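Local coordinates for protein Rho guanine nucleotide exchange factor 11 (Homo sapiens, PDB 5JHH) that acts as a guanine nucleotide exchange factor for Rho-family GTPases, probably promoting nucleotide release through its RhoGEF domain, which is followed by a PH domain, at residues Leu270-Leu275 with Leu281-Lys286; Met254-Pro259 with Met359-Glu364; Thr261-Lys266 with Ala325-Ala330. All blocks are in the same frame, centred on the assembly; numbering follows the deposited sequence.

How the contacts relate
All three contacts lie in the PH domain. From the N terminus, strand 254-263 comes first and supplies both contact 2, through 254-259, and contact 3, through 261-266. The chain then turns into strand 269-277 and back along strand 280-287, where contact 1 closes a short hairpin. Contact 3 closes a longer loop when segment 325-330, leading into strand 330-335, returns to Arg263. Contact 2 closes the longest, bringing the C-terminal helix 352-368 back to the start of strand 254-263. None cross: contact 1 sits within contact 3, and contact 3 within contact 2. Backbone bonds between strands 254-263 and 269-277 join contact 1 directly to the other two.

Contact 1: residues Leu270-Leu275 with Leu281-Lys286; sequences LDLHVL and LVLLQK
Leu284 O is met from two neighbouring residues of the facing strand: the backbone N of His273 donates to it at 2.8 Å, and Leu272 CA lies 3.3 Å from the same Leu284 O in a CA-H...O contact. This is the middle of an antiparallel beta hairpin in the PH domain, made by strands 269-277 and 280-287; the axes of segments 270-275 and 281-286 run at 134° to each other, well short of straight antiparallel. Four backbone bonds join them in two reciprocal rings, one for the hydrogen-bonded pair His273-Leu284 and one for Leu275-Val282. The second ring is the straighter: Val282 N reaches Leu275 O at 3.0 Å with 169° at the hydrogen, in the carbonyl plane, whereas at the His273 ring both donors are tilted from it.

Between the rings sits the non-hydrogen-bonded pair Val274-Leu283, its side chains on the face shared with Leu272 and Leu281. Leu283 CD2 is wedged between two residues, 3.9 Å from Leu272 CD1 and 4.0 Å from Val274 CB, while Val274 CG2 meets Leu281 CD1 at 3.6 Å. Leu283 turns CG away from its own carbonyl carbon (chi1 -49°), and from there the CD2 branch reaches both partners. Trp262 and Leu260 of strand 254-263 pack on this side too.

His273, Leu275, Val282 and Leu284 occupy the other face, where Tyr224 of helix 189-227 packs on His273 and Leu275. Lys286 CE approaches the His273 ring obliquely. Asp271, which is exposed, bonds through OD1 to Thr261 OG1 of strand 254-263. Farther along, Leu270 and Gln285 cross at about a right angle, with Leu270 CD1 touching the side-chain amide at Gln285 NE2, 3.4 Å away.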
# COMPACT_ATOMS: atom_id res chain seq x y z
N LEU A 270 5.03 -28.36 15.13
CA LEU A 270 4.48 -27.43 16.08
C LEU A 270 4.17 -26.15 15.28
O LEU A 270 4.99 -25.70 14.46
CB LEU A 270 5.50 -27.22 17.19
CG LEU A 270 5.23 -26.32 18.40
CD1 LEU A 270 3.74 -26.08 18.64
CD2 LEU A 270 5.90 -26.91 19.64
N ASP A 271 2.95 -25.64 15.40
CA ASP A 271 2.54 -24.48 14.62
C ASP A 271 2.84 -23.24 15.44
O ASP A 271 2.37 -23.11 16.55
CB ASP A 271 1.06 -24.53 14.23
CG ASP A 271 0.82 -25.19 12.87
OD1 ASP A 271 1.79 -25.54 12.14
OD2 ASP A 271 -0.37 -25.36 12.53
N LEU A 272 3.64 -22.35 14.87
CA LEU A 272 4.15 -21.23 15.62
C LEU A 272 3.69 -19.90 15.04
O LEU A 272 3.46 -19.76 13.83
CB LEU A 272 5.67 -21.24 15.58
CG LEU A 272 6.46 -22.28 16.34
CD1 LEU A 272 7.90 -22.21 15.87
CD2 LEU A 272 6.36 -22.04 17.84
N HIS A 273 3.67 -18.89 15.90
CA HIS A 273 3.78 -17.53 15.41
C HIS A 273 5.11 -16.91 15.81
O HIS A 273 5.45 -16.86 16.99
CB HIS A 273 2.66 -16.69 15.99
CG HIS A 273 2.61 -15.34 15.39
ND1 HIS A 273 3.15 -14.24 16.02
CD2 HIS A 273 2.22 -14.92 14.17
CE1 HIS A 273 3.01 -13.18 15.26
NE2 HIS A 273 2.45 -13.57 14.12
N VAL A 274 5.87 -16.39 14.84
CA VAL A 274 7.23 -16.00 15.16
C VAL A 274 7.56 -14.54 14.88
O VAL A 274 7.18 -13.98 13.85
CB VAL A 274 8.27 -17.03 14.64
CG1 VAL A 274 7.63 -18.16 13.86
CG2 VAL A 274 9.40 -16.38 13.88
N LEU A 275 8.27 -13.93 15.82
CA LEU A 275 8.69 -12.56 15.71
C LEU A 275 10.13 -12.49 15.37
O LEU A 275 10.93 -13.06 16.07
CB LEU A 275 8.53 -11.82 17.01
CG LEU A 275 7.19 -11.94 17.71
CD1 LEU A 275 7.17 -10.99 18.89
CD2 LEU A 275 6.03 -11.69 16.75
N LEU A 281 15.23 -13.88 17.37
CA LEU A 281 14.08 -14.57 16.80
C LEU A 281 13.30 -15.24 17.93
O LEU A 281 13.88 -15.99 18.69
CB LEU A 281 14.55 -15.64 15.83
CG LEU A 281 13.46 -16.37 15.05
CD1 LEU A 281 12.86 -15.41 14.04
CD2 LEU A 281 14.02 -17.62 14.34
N VAL A 282 11.99 -14.98 18.05
CA VAL A 282 11.23 -15.51 19.18
C VAL A 282 10.08 -16.36 18.67
O VAL A 282 9.33 -15.96 17.78
CB VAL A 282 10.78 -14.46 20.25
CG1 VAL A 282 11.50 -13.13 20.11
CG2 VAL A 282 9.30 -14.25 20.29
N LEU A 283 10.00 -17.58 19.22
CA LEU A 283 9.05 -18.58 18.77
C LEU A 283 7.91 -18.69 19.77
O LEU A 283 8.12 -18.96 20.96
CB LEU A 283 9.74 -19.93 18.62
CG LEU A 283 11.04 -19.92 17.82
CD1 LEU A 283 11.77 -21.24 17.98
CD2 LEU A 283 10.76 -19.65 16.35
N LEU A 284 6.69 -18.43 19.30
CA LEU A 284 5.57 -18.36 20.19
C LEU A 284 4.55 -19.35 19.74
O LEU A 284 4.42 -19.64 18.54
CB LEU A 284 4.97 -16.96 20.20
CG LEU A 284 5.85 -15.83 20.72
CD1 LEU A 284 5.18 -14.48 20.50
CD2 LEU A 284 6.15 -16.03 22.19
N GLN A 285 3.84 -19.87 20.74
CA GLN A 285 2.71 -20.74 20.50
C GLN A 285 1.44 -19.98 20.79
O GLN A 285 1.31 -19.34 21.82
CB GLN A 285 2.82 -21.93 21.43
CG GLN A 285 2.21 -23.20 20.87
CD GLN A 285 2.52 -24.37 21.76
OE1 GLN A 285 3.27 -24.26 22.73
NE2 GLN A 285 1.93 -25.51 21.43
N LYS A 286 0.50 -20.04 19.85
CA LYS A 286 -0.78 -19.40 20.05
C LYS A 286 -1.57 -20.36 20.93
O LYS A 286 -1.51 -21.57 20.73
CB LYS A 286 -1.53 -19.15 18.72
CG LYS A 286 -0.99 -18.00 17.88
CD LYS A 286 -2.08 -17.01 17.41
CE LYS A 286 -1.68 -16.25 16.12
NZ LYS A 286 -1.91 -14.76 16.08

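Contact 2: residues Met254-Pro259 with Met359-Glu364; sequences MIHEGP and MELLEE
Ile255 and His256 are consecutive in a strand, yet both side chains set out toward Leu361 instead of alternating. A classic beta bulge makes this possible: the two residues together face the single residue Leu276 of strand 269-277, and the backbone of Ile255, at psi -40°, departs from the extended form. The bulge lies at the start of strand 254-263, and the partner is the C-terminal helix 352-368, the helix that closes one end of the beta barrel in the PH fold.

Leu361 sends its CD1 methyl over one face of the His256 imidazole. The methyl carbon lies 3.8 Å from the ring centroid, 22° off the normal, which makes a CH-pi contact, and it sits closer to the rim at CG, where Leu361 CD1 and His256 CG are 3.6 Å apart. The two side chains cross at about a right angle. His256 swings its ring away from the backbone nitrogen (chi1 -165°), presenting that face to the helix. The other methyl of Leu361 serves the other bulge residue more loosely, CD2 standing 4.3 Å from Ile255 CG2.

Trp358, one turn before Leu361 in the same helix, meets the imidazole edge-to-face, and His256 NE2 makes a weak hydrogen bond to a glycerol probably left from crystallisation. Leu362 and Met359 of the same helix turn to the sheet, packing on Phe331 and Ile321. With a leucine methyl and an aromatic face as the chief partners, the link across 254-259 and 359-364 rests on van der Waals and CH-pi contact, so it probably depends on fit more than on charge.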
# COMPACT_ATOMS: atom_id res chain seq x y z
N MET A 254 10.76 -4.56 15.88
CA MET A 254 10.35 -5.67 15.07
C MET A 254 10.69 -5.46 13.62
O MET A 254 10.43 -4.40 13.07
CB MET A 254 8.85 -5.86 15.16
CG MET A 254 8.39 -7.09 14.39
SD MET A 254 6.80 -7.65 15.02
CE MET A 254 5.77 -6.24 14.71
N ILE A 255 11.23 -6.48 13.00
CA ILE A 255 11.53 -6.43 11.60
C ILE A 255 10.45 -7.11 10.82
O ILE A 255 10.09 -6.67 9.72
CB ILE A 255 12.87 -7.14 11.35
CG1 ILE A 255 13.99 -6.40 12.12
CG2 ILE A 255 13.17 -7.27 9.87
CD1 ILE A 255 15.43 -6.78 11.75
N HIS A 256 9.96 -8.22 11.34
CA HIS A 256 9.03 -9.06 10.60
C HIS A 256 8.31 -9.96 11.57
O HIS A 256 8.74 -10.09 12.70
CB HIS A 256 9.78 -9.89 9.57
CG HIS A 256 8.90 -10.50 8.54
ND1 HIS A 256 8.80 -11.86 8.36
CD2 HIS A 256 8.08 -9.93 7.63
CE1 HIS A 256 7.95 -12.11 7.37
NE2 HIS A 256 7.49 -10.95 6.92
N GLU A 257 7.18 -10.50 11.16
CA GLU A 257 6.46 -11.49 11.95
C GLU A 257 5.63 -12.38 11.03
O GLU A 257 5.44 -12.09 9.85
CB GLU A 257 5.58 -10.80 13.00
CG GLU A 257 4.46 -10.01 12.40
CD GLU A 257 3.40 -9.60 13.39
OE1 GLU A 257 3.33 -10.17 14.50
OE2 GLU A 257 2.58 -8.73 13.01
N GLY A 258 5.17 -13.50 11.54
CA GLY A 258 4.52 -14.43 10.67
C GLY A 258 4.39 -15.82 11.24
O GLY A 258 5.10 -16.21 12.17
N PRO A 259 3.45 -16.57 10.70
CA PRO A 259 3.29 -17.95 11.08
C PRO A 259 4.35 -18.81 10.38
O PRO A 259 4.72 -18.55 9.24
CB PRO A 259 1.88 -18.27 10.57
CG PRO A 259 1.72 -17.40 9.35
CD PRO A 259 2.48 -16.14 9.68
N MET A 359 13.73 -15.61 4.63
CA MET A 359 15.16 -15.79 4.53
C MET A 359 15.91 -14.50 4.24
O MET A 359 16.96 -14.23 4.83
CB MET A 359 15.50 -16.81 3.47
CG MET A 359 15.64 -18.21 4.04
SD MET A 359 17.13 -19.08 3.52
CE MET A 359 17.30 -18.61 1.81
N GLU A 360 15.40 -13.71 3.30
CA GLU A 360 16.03 -12.46 2.97
C GLU A 360 16.15 -11.65 4.25
O GLU A 360 17.20 -11.13 4.57
CB GLU A 360 15.19 -11.73 1.94
CG GLU A 360 15.89 -10.64 1.17
CD GLU A 360 14.99 -10.07 0.07
OE1 GLU A 360 15.36 -10.19 -1.12
OE2 GLU A 360 13.89 -9.54 0.38
N LEU A 361 15.08 -11.60 5.04
CA LEU A 361 15.09 -10.75 6.18
C LEU A 361 15.93 -11.34 7.29
O LEU A 361 16.61 -10.62 7.99
CB LEU A 361 13.68 -10.42 6.65
CG LEU A 361 12.84 -9.62 5.64
CD1 LEU A 361 11.37 -9.76 6.00
CD2 LEU A 361 13.26 -8.15 5.64
N LEU A 362 15.88 -12.66 7.44
CA LEU A 362 16.69 -13.32 8.44
C LEU A 362 18.16 -13.12 8.18
O LEU A 362 18.90 -12.77 9.06
CB LEU A 362 16.38 -14.81 8.51
CG LEU A 362 15.21 -15.17 9.40
CD1 LEU A 362 14.70 -16.57 9.10
CD2 LEU A 362 15.58 -15.03 10.85
N GLU A 363 18.58 -13.33 6.95
CA GLU A 363 19.99 -13.15 6.64
C GLU A 363 20.43 -11.70 6.93
O GLU A 363 21.47 -11.47 7.54
CB GLU A 363 20.27 -13.55 5.19
CG GLU A 363 20.17 -15.06 4.92
CD GLU A 363 20.27 -15.42 3.43
OE1 GLU A 363 19.82 -14.61 2.58
OE2 GLU A 363 20.79 -16.50 3.10
N GLU A 364 19.63 -10.73 6.50
CA GLU A 364 19.97 -9.31 6.69
C GLU A 364 20.12 -9.05 8.19
O GLU A 364 21.13 -8.51 8.65
CB GLU A 364 18.91 -8.41 6.01
CG GLU A 364 19.07 -6.89 6.17
CD GLU A 364 20.38 -6.30 5.58
OE1 GLU A 364 21.21 -7.03 4.96
OE2 GLU A 364 20.60 -5.07 5.74

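Contact 3: residues Thr261-Lys266 with Ala325-Ala330; sequences TWRISK and ATDKRA
An Asx turn at the connection between strands 319-323 and 330-335 of the PH domain presents Asp327 to Arg263, which follows Trp262 on strand 254-263. The two side chains approach from opposite directions and form a salt bridge: Arg263 NH2 donates to Asp327 OD2 at 2.5 Å, with 159° at the hydrogen. That length is very short, so its exact value is doubtful, though the pairing is clear. OD2 lies at the edge of the guanidinium, near its plane, and the guanidinium and carboxylate planes stand 44° apart. A single N-H, on NH2, makes the bond, with NH1 of Arg263 3.5 Å from the same Asp327 OD2. Arg263 is the centre of an inverse gamma turn, and its chain bends at chi2 and chi3 before the guanidinium meets the carboxylate.

Asp327 divides its work. While OD2 takes the arginine, Asp327 OD1 accepts the backbone N of Arg329 at 3.2 Å from above the carboxylate plane, closing the Asx turn. An overlapping type I turn runs from Asp327 to Ala330, with Ala330 N bonded to Asp327 O at 3.0 Å. Beside the ion pair, the methyl Ala330 CB touches Arg263 NH2 at 3.8 Å. Cutting Asp327 back to an alanine would probably cost Arg263 one of its carboxylate partners and leave Arg329 N without its side-chain acceptor, freeing the turn to shift.

Arg263 NH2 also bridges to Glu346 of the adjacent strand 345-348, a strand that pairs with 254-263 through its backbone as well. One guanidinium nitrogen thus serves two carboxylates, whose mutual repulsion it would be expected to offset, linking the turn to strands 254-263 and 345-348.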
# COMPACT_ATOMS: atom_id res chain seq x y z
N THR A 261 5.76 -23.20 10.56
CA THR A 261 5.60 -24.51 11.17
C THR A 261 6.98 -25.05 11.52
O THR A 261 7.86 -25.10 10.68
CB THR A 261 4.82 -25.46 10.24
OG1 THR A 261 3.56 -24.87 9.92
CG2 THR A 261 4.55 -26.78 10.94
N TRP A 262 7.15 -25.44 12.77
CA TRP A 262 8.39 -26.03 13.27
C TRP A 262 8.44 -27.57 13.20
O TRP A 262 7.75 -28.26 13.94
CB TRP A 262 8.52 -25.63 14.73
CG TRP A 262 9.82 -25.85 15.35
CD1 TRP A 262 10.95 -26.40 14.79
CD2 TRP A 262 10.13 -25.53 16.70
NE1 TRP A 262 11.95 -26.43 15.74
CE2 TRP A 262 11.46 -25.91 16.92
CE3 TRP A 262 9.40 -24.98 17.76
CZ2 TRP A 262 12.10 -25.69 18.14
CZ3 TRP A 262 10.03 -24.78 18.98
CH2 TRP A 262 11.36 -25.13 19.16
N ARG A 263 9.32 -28.09 12.34
CA ARG A 263 9.61 -29.53 12.23
C ARG A 263 10.61 -29.93 13.32
O ARG A 263 11.83 -29.88 13.12
CB ARG A 263 10.19 -29.85 10.85
CG ARG A 263 9.40 -30.83 10.03
CD ARG A 263 8.72 -30.18 8.84
NE ARG A 263 9.63 -29.91 7.74
CZ ARG A 263 9.27 -29.78 6.46
NH1 ARG A 263 8.01 -29.92 6.09
NH2 ARG A 263 10.18 -29.49 5.52
N ILE A 264 10.07 -30.29 14.48
CA ILE A 264 10.84 -30.46 15.71
C ILE A 264 11.49 -31.87 15.78
O ILE A 264 12.60 -32.04 16.29
CB ILE A 264 9.90 -30.16 16.91
CG1 ILE A 264 10.67 -29.59 18.09
CG2 ILE A 264 9.09 -31.39 17.31
CD1 ILE A 264 9.79 -28.80 19.03
N SER A 265 10.79 -32.86 15.26
CA SER A 265 11.30 -34.22 15.11
C SER A 265 10.87 -34.61 13.72
O SER A 265 10.41 -33.76 12.96
CB SER A 265 10.67 -35.16 16.13
OG SER A 265 9.46 -35.71 15.62
N LYS A 266 10.93 -35.90 13.40
CA LYS A 266 10.59 -36.34 12.05
C LYS A 266 9.11 -36.65 11.83
O LYS A 266 8.64 -36.64 10.68
CB LYS A 266 11.48 -37.50 11.56
CG LYS A 266 12.15 -38.37 12.61
CD LYS A 266 13.17 -39.31 11.97
CE LYS A 266 12.61 -40.06 10.76
NZ LYS A 266 12.70 -39.30 9.47
N ALA A 325 17.46 -27.73 0.06
CA ALA A 325 17.42 -28.06 -1.38
C ALA A 325 16.17 -28.80 -1.88
O ALA A 325 15.82 -28.71 -3.06
CB ALA A 325 18.66 -28.87 -1.75
N THR A 326 15.50 -29.55 -1.00
CA THR A 326 14.38 -30.40 -1.39
C THR A 326 12.99 -29.87 -0.99
O THR A 326 11.98 -30.50 -1.29
CB THR A 326 14.55 -31.80 -0.77
OG1 THR A 326 14.83 -31.68 0.63
CG2 THR A 326 15.69 -32.56 -1.47
N ASP A 327 12.94 -28.74 -0.28
CA ASP A 327 11.70 -28.16 0.23
C ASP A 327 11.78 -26.62 0.10
O ASP A 327 12.41 -25.94 0.92
CB ASP A 327 11.45 -28.61 1.68
CG ASP A 327 10.07 -28.22 2.19
OD1 ASP A 327 9.44 -27.36 1.57
OD2 ASP A 327 9.64 -28.75 3.24
N LYS A 328 11.17 -26.11 -0.96
CA LYS A 328 11.21 -24.68 -1.29
C LYS A 328 10.45 -23.77 -0.31
O LYS A 328 10.44 -22.57 -0.49
CB LYS A 328 10.68 -24.42 -2.73
CG LYS A 328 9.48 -25.30 -3.14
CD LYS A 328 8.49 -24.67 -4.13
CE LYS A 328 7.05 -25.08 -3.77
NZ LYS A 328 5.95 -24.32 -4.44
N ARG A 329 9.80 -24.35 0.70
CA ARG A 329 9.11 -23.62 1.75
C ARG A 329 9.87 -23.65 3.06
O ARG A 329 9.46 -23.01 4.04
CB ARG A 329 7.75 -24.24 2.02
CG ARG A 329 6.76 -24.12 0.90
CD ARG A 329 5.45 -24.75 1.35
NE ARG A 329 4.48 -24.68 0.28
CZ ARG A 329 4.44 -25.52 -0.76
NH1 ARG A 329 5.30 -26.52 -0.87
NH2 ARG A 329 3.51 -25.35 -1.70
N ALA A 330 10.95 -24.40 3.10
CA ALA A 330 11.61 -24.63 4.37
C ALA A 330 12.97 -23.99 4.40
O ALA A 330 13.63 -23.89 3.36
CB ALA A 330 11.75 -26.11 4.62